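Local structure of uncharacterized protein (Parabacteroides merdae, 4MXN) at residues D21-M26 against I57-R62; R43-I48 against G66-K71. The protein is uncharacterised but is probably a glycoside hydrolase of family 28, a family of beta-helical enzymes that cleave pectic polysaccharides. All blocks are in the same frame, centred on the assembly; numbering follows the deposited sequence.

Interaction 1 of 2, residues D21-M26 against I57-R62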
ATOM      1  N   ASP A  21      -8.701   3.258  19.382  1.00 31.43           N
ATOM      2  CA  ASP A  21      -7.418   2.821  18.878  1.00 30.41           C
ATOM      3  C   ASP A  21      -7.068   1.496  19.512  1.00 34.15           C
ATOM      4  O   ASP A  21      -7.319   1.278  20.695  1.00 35.97           O
ATOM      5  CB  ASP A  21      -6.326   3.881  19.136  1.00 32.55           C
ATOM      6  CG  ASP A  21      -6.532   5.208  18.406  1.00 36.67           C
ATOM      7  OD1 ASP A  21      -7.256   5.224  17.389  1.00 34.56           O
ATOM      8  OD2 ASP A  21      -5.921   6.211  18.819  1.00 39.87           O
ATOM      9  N   TYR A  22      -6.517   0.609  18.710  1.00 29.53           N
ATOM     10  CA  TYR A  22      -6.111  -0.746  19.099  1.00 29.09           C
ATOM     11  C   TYR A  22      -4.632  -0.932  18.852  1.00 32.04           C
ATOM     12  O   TYR A  22      -4.164  -0.732  17.722  1.00 30.34           O
ATOM     13  CB  TYR A  22      -6.903  -1.777  18.284  1.00 29.41           C
ATOM     14  CG  TYR A  22      -8.392  -1.757  18.553  1.00 32.08           C
ATOM     15  CD1 TYR A  22      -9.222  -0.832  17.925  1.00 33.75           C
ATOM     16  CD2 TYR A  22      -8.975  -2.675  19.423  1.00 33.45           C
ATOM     17  CE1 TYR A  22     -10.591  -0.801  18.180  1.00 35.63           C
ATOM     18  CE2 TYR A  22     -10.341  -2.649  19.692  1.00 35.23           C
ATOM     19  CZ  TYR A  22     -11.146  -1.714  19.066  1.00 40.71           C
ATOM     20  OH  TYR A  22     -12.492  -1.694  19.325  1.00 43.74           O
ATOM     21  N   GLN A  23      -3.892  -1.324  19.902  1.00 28.72           N
ATOM     22  CA  GLN A  23      -2.459  -1.598  19.790  1.00 27.79           C
ATOM     23  C   GLN A  23      -2.294  -2.988  19.192  1.00 31.14           C
ATOM     24  O   GLN A  23      -2.979  -3.915  19.638  1.00 31.97           O
ATOM     25  CB  GLN A  23      -1.781  -1.487  21.169  1.00 30.71           C
ATOM     26  CG  GLN A  23      -1.809  -0.072  21.793  1.00 48.09           C
ATOM     27  CD  GLN A  23      -1.197   1.032  20.944  1.00 68.74           C
ATOM     28  OE1 GLN A  23      -0.085   0.920  20.416  1.00 68.66           O
ATOM     29  NE2 GLN A  23      -1.903   2.144  20.838  1.00 58.26           N
ATOM     30  N   VAL A  24      -1.412  -3.142  18.186  1.00 26.67           N
ATOM     31  CA  VAL A  24      -1.204  -4.424  17.487  1.00 24.29           C
ATOM     32  C   VAL A  24      -0.796  -5.578  18.428  1.00 25.14           C
ATOM     33  O   VAL A  24      -1.253  -6.700  18.218  1.00 24.06           O
ATOM     34  CB  VAL A  24      -0.225  -4.321  16.284  1.00 26.93           C
ATOM     35  CG1 VAL A  24      -0.868  -3.576  15.119  1.00 26.24           C
ATOM     36  CG2 VAL A  24       1.110  -3.685  16.662  1.00 26.66           C
ATOM     37  N   ALA A  25       0.050  -5.318  19.437  1.00 25.65           N
ATOM     38  CA  ALA A  25       0.526  -6.336  20.395  1.00 27.81           C
ATOM     39  C   ALA A  25      -0.628  -7.100  21.056  1.00 33.31           C
ATOM     40  O   ALA A  25      -0.473  -8.279  21.353  1.00 32.63           O
ATOM     41  CB  ALA A  25       1.389  -5.688  21.471  1.00 29.69           C
HETATM   42  N   MSE A  26      -1.793  -6.447  21.225  1.00 31.68           N
HETATM   43  CA  MSE A  26      -2.971  -7.048  21.856  1.00 33.89           C
HETATM   44  C   MSE A  26      -3.592  -8.174  21.018  1.00 35.21           C
HETATM   45  O   MSE A  26      -4.353  -8.975  21.570  1.00 35.44           O
HETATM   46  CB  MSE A  26      -4.008  -5.964  22.163  1.00 37.82           C
HETATM   47  CG  MSE A  26      -3.479  -4.891  23.117  1.00 47.82           C
HETATM   48 SE   MSE A  26      -3.005  -5.570  24.902  0.75 60.14          SE
HETATM   49  CE  MSE A  26      -1.046  -5.976  24.646  1.00 55.80           C
ATOM     50  N   ILE A  57      -2.998   0.379  15.449  1.00 24.90           N
ATOM     51  CA  ILE A  57      -1.748   1.117  15.639  1.00 25.37           C
ATOM     52  C   ILE A  57      -0.522   0.222  15.727  1.00 29.01           C
ATOM     53  O   ILE A  57      -0.418  -0.601  16.640  1.00 30.00           O
ATOM     54  CB  ILE A  57      -1.811   2.033  16.907  1.00 29.05           C
ATOM     55  CG1 ILE A  57      -3.154   2.812  17.074  1.00 29.32           C
ATOM     56  CG2 ILE A  57      -0.555   2.936  17.055  1.00 30.27           C
ATOM     57  CD1 ILE A  57      -3.523   3.841  16.042  1.00 27.31           C
ATOM     58  N   PHE A  58       0.438   0.467  14.828  1.00 25.49           N
ATOM     59  CA  PHE A  58       1.760  -0.181  14.797  1.00 25.05           C
ATOM     60  C   PHE A  58       2.697   0.856  15.396  1.00 30.98           C
ATOM     61  O   PHE A  58       2.966   1.860  14.735  1.00 28.65           O
ATOM     62  CB  PHE A  58       2.156  -0.575  13.347  1.00 24.35           C
ATOM     63  CG  PHE A  58       1.340  -1.677  12.715  1.00 23.20           C
ATOM     64  CD1 PHE A  58       0.080  -1.419  12.193  1.00 23.27           C
ATOM     65  CD2 PHE A  58       1.849  -2.966  12.607  1.00 23.44           C
ATOM     66  CE1 PHE A  58      -0.676  -2.442  11.615  1.00 23.93           C
ATOM     67  CE2 PHE A  58       1.093  -3.988  12.019  1.00 25.39           C
ATOM     68  CZ  PHE A  58      -0.162  -3.712  11.515  1.00 22.80           C
ATOM     69  N   TYR A  59       3.118   0.702  16.667  1.00 32.26           N
ATOM     70  CA  TYR A  59       3.841   1.809  17.301  1.00 35.62           C
ATOM     71  C   TYR A  59       5.342   1.899  17.005  1.00 41.73           C
ATOM     72  O   TYR A  59       5.806   3.018  16.765  1.00 42.01           O
ATOM     73  CB  TYR A  59       3.606   1.886  18.825  1.00 40.06           C
ATOM     74  CG  TYR A  59       3.038   3.225  19.258  1.00 45.37           C
ATOM     75  CD1 TYR A  59       3.578   4.423  18.787  1.00 47.58           C
ATOM     76  CD2 TYR A  59       1.955   3.298  20.129  1.00 47.97           C
ATOM     77  CE1 TYR A  59       3.042   5.656  19.158  1.00 48.72           C
ATOM     78  CE2 TYR A  59       1.414   4.528  20.515  1.00 50.08           C
ATOM     79  CZ  TYR A  59       1.970   5.705  20.035  1.00 59.56           C
ATOM     80  OH  TYR A  59       1.451   6.924  20.414  1.00 64.68           O
ATOM     81  N   VAL A  60       6.103   0.784  17.070  1.00 39.04           N
ATOM     82  CA  VAL A  60       7.555   0.799  16.839  1.00 38.97           C
ATOM     83  C   VAL A  60       8.022  -0.628  16.498  1.00 40.17           C
ATOM     84  O   VAL A  60       7.346  -1.594  16.869  1.00 42.17           O
ATOM     85  CB  VAL A  60       8.325   1.419  18.057  1.00 45.26           C
ATOM     86  CG1 VAL A  60       8.492   0.425  19.211  1.00 46.43           C
ATOM     87  CG2 VAL A  60       9.669   2.016  17.632  1.00 45.09           C
ATOM     88  N   GLY A  61       9.161  -0.755  15.825  1.00 31.54           N
ATOM     89  CA  GLY A  61       9.701  -2.056  15.442  1.00 28.67           C
ATOM     90  C   GLY A  61       9.382  -2.437  14.008  1.00 29.20           C
ATOM     91  O   GLY A  61       8.791  -1.646  13.259  1.00 25.81           O
ATOM     92  N   ARG A  62       9.768  -3.667  13.618  1.00 25.21           N
ATOM     93  CA  ARG A  62       9.581  -4.189  12.260  1.00 24.32           C
ATOM     94  C   ARG A  62       8.498  -5.255  12.242  1.00 27.48           C
ATOM     95  O   ARG A  62       8.582  -6.207  13.008  1.00 28.42           O
ATOM     96  CB  ARG A  62      10.901  -4.776  11.712  1.00 27.40           C
ATOM     97  CG  ARG A  62      12.037  -3.757  11.563  1.00 40.19           C
ATOM     98  CD  ARG A  62      13.318  -4.369  10.983  1.00 42.32           C
ATOM     99  NE  ARG A  62      13.146  -4.933   9.636  1.00 39.76           N
ATOM    100  CZ  ARG A  62      13.150  -4.220   8.511  1.00 52.73           C
ATOM    101  NH1 ARG A  62      13.299  -2.899   8.550  1.00 30.86           N
ATOM    102  NH2 ARG A  62      12.990  -4.821   7.337  1.00 45.94           N
TER
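Gln23 and Ile57 pair as a parallel beta bridge, their CA atoms 5.0 Å apart, and the strand bond from Ile57 N to Tyr22 O at 2.8 Å is almost straight (N-H...O 172°). The second rung, from Val24 N to Ile57 O, is longer at 3.1 Å and its donor is tilted out of the carbonyl plane, just where the chain leaves strand 21-23 for a 3-10 turn.

Past that rung, Val24 points its side chain at the other segment. With CG1 set anti to the carbonyl carbon, this methyl sits above the middle of the Phe58 ring, 3.5 Å from the ring centroid and only 2° off its normal, a CH-pi contact in which all six ring carbons are nearly equidistant from CG1. Both methyls of Val24 also touch Ile57 O. Tyr63 meets the same phenyl ring edge-to-face, and Ile41 of helix 38-50 also packs on it.

Gln23 and Ile57 share one face of the strand pair. The glutamine chain bends at chi2, which turns its amide back over Ile57 so that NE2 comes near CB, while OE1 reaches the edge of the Tyr59 ring, 3.1 Å from CD2. Amide and ring planes differ by 23°. Asp21 lays CB along Ile57 CG1, and its carboxylate turns to Arg55 in a salt bridge.

Strand 21-23, helix 38-50 and strand 54-58 form a beta-alpha-beta unit, probably at the N-terminal start of the beta-helix. The chemistry is divided: two backbone bonds fix the register, the Val24 methyl packs the start of the 3-10 turn against buried Phe58, and polar groups occupy the more exposed margin.

Interaction 2 of 2, residues R43-I48 against G66-K71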
ATOM      1  N   ARG A  43      -7.035 -10.499  11.288  1.00 23.60           N
ATOM      2  CA  ARG A  43      -8.042 -10.718  12.322  1.00 24.28           C
ATOM      3  C   ARG A  43      -8.276  -9.424  13.127  1.00 28.31           C
ATOM      4  O   ARG A  43      -9.429  -9.101  13.458  1.00 28.13           O
ATOM      5  CB  ARG A  43      -7.659 -11.896  13.229  1.00 24.57           C
ATOM      6  CG  ARG A  43      -8.727 -12.210  14.299  1.00 40.27           C
ATOM      7  CD  ARG A  43     -10.043 -12.776  13.755  1.00 49.70           C
ATOM      8  NE  ARG A  43      -9.891 -14.120  13.193  1.00 59.83           N
ATOM      9  CZ  ARG A  43     -10.526 -15.208  13.624  1.00 73.02           C
ATOM     10  NH1 ARG A  43     -11.375 -15.133  14.643  1.00 57.57           N
ATOM     11  NH2 ARG A  43     -10.317 -16.379  13.036  1.00 57.65           N
ATOM     12  N   ALA A  44      -7.199  -8.663  13.403  1.00 24.29           N
ATOM     13  CA  ALA A  44      -7.350  -7.390  14.116  1.00 23.94           C
ATOM     14  C   ALA A  44      -8.204  -6.416  13.278  1.00 26.34           C
ATOM     15  O   ALA A  44      -9.149  -5.828  13.801  1.00 25.30           O
ATOM     16  CB  ALA A  44      -5.985  -6.787  14.416  1.00 24.22           C
ATOM     17  N   VAL A  45      -7.912  -6.323  11.948  1.00 22.62           N
ATOM     18  CA  VAL A  45      -8.641  -5.441  11.022  1.00 22.02           C
ATOM     19  C   VAL A  45     -10.118  -5.848  11.006  1.00 26.82           C
ATOM     20  O   VAL A  45     -10.969  -4.979  11.146  1.00 25.64           O
ATOM     21  CB  VAL A  45      -8.009  -5.424   9.600  1.00 24.01           C
ATOM     22  CG1 VAL A  45      -8.956  -4.793   8.571  1.00 23.77           C
ATOM     23  CG2 VAL A  45      -6.677  -4.683   9.618  1.00 22.40           C
ATOM     24  N   ASP A  46     -10.405  -7.177  10.861  1.00 24.50           N
ATOM     25  CA  ASP A  46     -11.758  -7.745  10.809  1.00 24.07           C
ATOM     26  C   ASP A  46     -12.519  -7.479  12.116  1.00 27.45           C
ATOM     27  O   ASP A  46     -13.689  -7.078  12.075  1.00 25.09           O
ATOM     28  CB  ASP A  46     -11.711  -9.256  10.513  1.00 25.47           C
ATOM     29  CG  ASP A  46     -11.179  -9.637   9.141  1.00 32.03           C
ATOM     30  OD1 ASP A  46     -11.002  -8.732   8.296  1.00 31.73           O
ATOM     31  OD2 ASP A  46     -10.905 -10.838   8.923  1.00 37.26           O
ATOM     32  N   TYR A  47     -11.861  -7.711  13.267  1.00 25.06           N
ATOM     33  CA  TYR A  47     -12.457  -7.476  14.584  1.00 25.67           C
ATOM     34  C   TYR A  47     -12.831  -5.996  14.747  1.00 31.20           C
ATOM     35  O   TYR A  47     -13.961  -5.695  15.139  1.00 31.31           O
ATOM     36  CB  TYR A  47     -11.483  -7.909  15.698  1.00 27.12           C
ATOM     37  CG  TYR A  47     -11.986  -7.630  17.101  1.00 31.66           C
ATOM     38  CD1 TYR A  47     -12.813  -8.536  17.760  1.00 34.48           C
ATOM     39  CD2 TYR A  47     -11.613  -6.473  17.779  1.00 32.19           C
ATOM     40  CE1 TYR A  47     -13.277  -8.284  19.050  1.00 36.26           C
ATOM     41  CE2 TYR A  47     -12.068  -6.211  19.068  1.00 34.38           C
ATOM     42  CZ  TYR A  47     -12.910  -7.113  19.697  1.00 42.23           C
ATOM     43  OH  TYR A  47     -13.360  -6.849  20.969  1.00 39.96           O
ATOM     44  N   ILE A  48     -11.882  -5.075  14.434  1.00 26.45           N
ATOM     45  CA  ILE A  48     -12.078  -3.618  14.564  1.00 25.86           C
ATOM     46  C   ILE A  48     -13.262  -3.170  13.676  1.00 30.48           C
ATOM     47  O   ILE A  48     -14.142  -2.454  14.169  1.00 30.87           O
ATOM     48  CB  ILE A  48     -10.765  -2.816  14.291  1.00 27.79           C
ATOM     49  CG1 ILE A  48      -9.671  -3.201  15.317  1.00 27.75           C
ATOM     50  CG2 ILE A  48     -11.024  -1.289  14.327  1.00 27.93           C
ATOM     51  CD1 ILE A  48      -8.231  -2.804  14.926  1.00 35.36           C
ATOM     52  N   GLY A  66       2.407 -10.417   4.874  1.00 15.75           N
ATOM     53  CA  GLY A  66       1.933 -10.652   3.525  1.00 15.09           C
ATOM     54  C   GLY A  66       0.815  -9.649   3.274  1.00 19.08           C
ATOM     55  O   GLY A  66       0.701  -8.642   3.992  1.00 18.56           O
ATOM     56  N   SER A  67      -0.056  -9.932   2.292  1.00 16.16           N
ATOM     57  CA  SER A  67      -1.167  -9.038   1.933  1.00 15.64           C
ATOM     58  C   SER A  67      -2.224  -8.934   3.018  1.00 20.61           C
ATOM     59  O   SER A  67      -2.730  -9.934   3.532  1.00 18.46           O
ATOM     60  CB  SER A  67      -1.808  -9.481   0.624  1.00 20.22           C
ATOM     61  OG  SER A  67      -0.882  -9.236  -0.421  1.00 25.54           O
ATOM     62  N   ILE A  68      -2.544  -7.681   3.368  1.00 18.60           N
ATOM     63  CA  ILE A  68      -3.564  -7.313   4.360  1.00 18.69           C
ATOM     64  C   ILE A  68      -4.744  -6.706   3.639  1.00 22.84           C
ATOM     65  O   ILE A  68      -4.559  -5.786   2.837  1.00 22.07           O
ATOM     66  CB  ILE A  68      -2.987  -6.307   5.399  1.00 20.77           C
ATOM     67  CG1 ILE A  68      -1.731  -6.850   6.127  1.00 19.80           C
ATOM     68  CG2 ILE A  68      -4.075  -5.824   6.372  1.00 19.78           C
ATOM     69  CD1 ILE A  68      -0.740  -5.736   6.601  1.00 25.16           C
ATOM     70  N   GLU A  69      -5.962  -7.196   3.933  1.00 21.20           N
ATOM     71  CA  GLU A  69      -7.168  -6.643   3.358  1.00 21.50           C
ATOM     72  C   GLU A  69      -7.791  -5.652   4.349  1.00 26.00           C
ATOM     73  O   GLU A  69      -8.299  -6.048   5.404  1.00 24.36           O
ATOM     74  CB  GLU A  69      -8.152  -7.741   2.973  1.00 23.79           C
ATOM     75  CG  GLU A  69      -9.403  -7.172   2.323  1.00 33.16           C
ATOM     76  CD  GLU A  69     -10.452  -8.142   1.823  1.00 36.94           C
ATOM     77  OE1 GLU A  69     -10.436  -9.328   2.219  1.00 30.08           O
ATOM     78  OE2 GLU A  69     -11.342  -7.688   1.072  1.00 31.10           O
ATOM     79  N   LEU A  70      -7.727  -4.361   4.014  1.00 23.04           N
ATOM     80  CA  LEU A  70      -8.309  -3.300   4.835  1.00 23.42           C
ATOM     81  C   LEU A  70      -9.843  -3.387   4.726  1.00 25.10           C
ATOM     82  O   LEU A  70     -10.365  -3.732   3.663  1.00 24.07           O
ATOM     83  CB  LEU A  70      -7.759  -1.930   4.350  1.00 23.66           C
ATOM     84  CG  LEU A  70      -7.900  -0.691   5.221  1.00 29.04           C
ATOM     85  CD1 LEU A  70      -7.666  -0.979   6.724  1.00 27.94           C
ATOM     86  CD2 LEU A  70      -6.944   0.399   4.725  1.00 32.89           C
ATOM     87  N   LYS A  71     -10.550  -3.184   5.839  1.00 20.19           N
ATOM     88  CA  LYS A  71     -12.018  -3.287   5.846  1.00 20.84           C
ATOM     89  C   LYS A  71     -12.641  -1.950   6.186  1.00 23.17           C
ATOM     90  O   LYS A  71     -11.974  -1.113   6.775  1.00 21.91           O
ATOM     91  CB  LYS A  71     -12.505  -4.371   6.826  1.00 23.61           C
ATOM     92  CG  LYS A  71     -12.013  -5.797   6.493  1.00 24.16           C
ATOM     93  CD  LYS A  71     -12.691  -6.394   5.250  1.00 27.26           C
ATOM     94  CE  LYS A  71     -12.205  -7.786   4.933  1.00 30.28           C
ATOM     95  NZ  LYS A  71     -12.655  -8.790   5.933  1.00 29.15           N
TER
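Lys71 and Asp46 join the loop end of segment 66-71 to helix 38-50 through a salt bridge, and the lysine can be followed atom by atom to reach it. Its CB faces the helix and lies 4.0 Å from Val45 CG1. CG, placed anti to the carbonyl carbon (chi1 -61°), touches both helix residues, with Val45 CG1 at 3.8 Å and Asp46 OD1 at 3.6 Å. Because the chain bends at chi2 and again at chi4, CD and CE curl past the carboxylate instead of extending away, and CE keeps within 3.7 Å of Asp46 OD1. NZ finally closes on that oxygen at 2.9 Å, approaching from above the carboxylate plane, 55° out of it.

The same OD1 accepts a bond from Gln42 NE2 one helical turn earlier, so two donors probably steady the carboxylate. Cut back to an alanine, Lys71 would probably leave Asp46 without its charged mate and take from Val45 CG1 the cover of the lysine CG.

Next to the salt bridge, Val45 CG1 presses on the backbone, 3.5 Å from both Glu69 O and Lys71 N. The latter is a buried amide without a hydrogen-bond partner, so the valine methyl covers it but cannot satisfy it. Val45 CG2 looks instead to Ile68 CG2, at 4.3 Å.

Helix 38-50 therefore rests by its Val45 side across the end of strand 61-69, where Leu56 of strand 54-58 and Ile76 of strand 74-78 extend the apolar floor. Gln42 OE1 receives Glu69 N, tying the helix to the backbone of strand 61-69, consistent with a helix covering the N-terminal end of a beta-helix, as in related pectin-degrading enzymes.

How the interactions relate
Interactions 1 and 2 probably illustrate how the N-terminal end of a beta-helix can be covered: their centres lie 13 Å apart, and helix 38-50 links the two. In the chain it follows strand 21-23 and precedes strand 54-58, so the segments of the two contacts alternate. Tyr22 provides direct touch, its CD1 lying 3.6 Å from Ile48 CG1 and its CE2 4.0 Å from Tyr47 CE2. The helix meets Phe58 of interaction 1 through Ile41, and segment 66-71 through Val45 and Asp46. Strand 61-69 begins within the 57-62 segment and supplies Ile68 and Glu69 to interaction 2. No ligand or catalytic residue is identified near either contact.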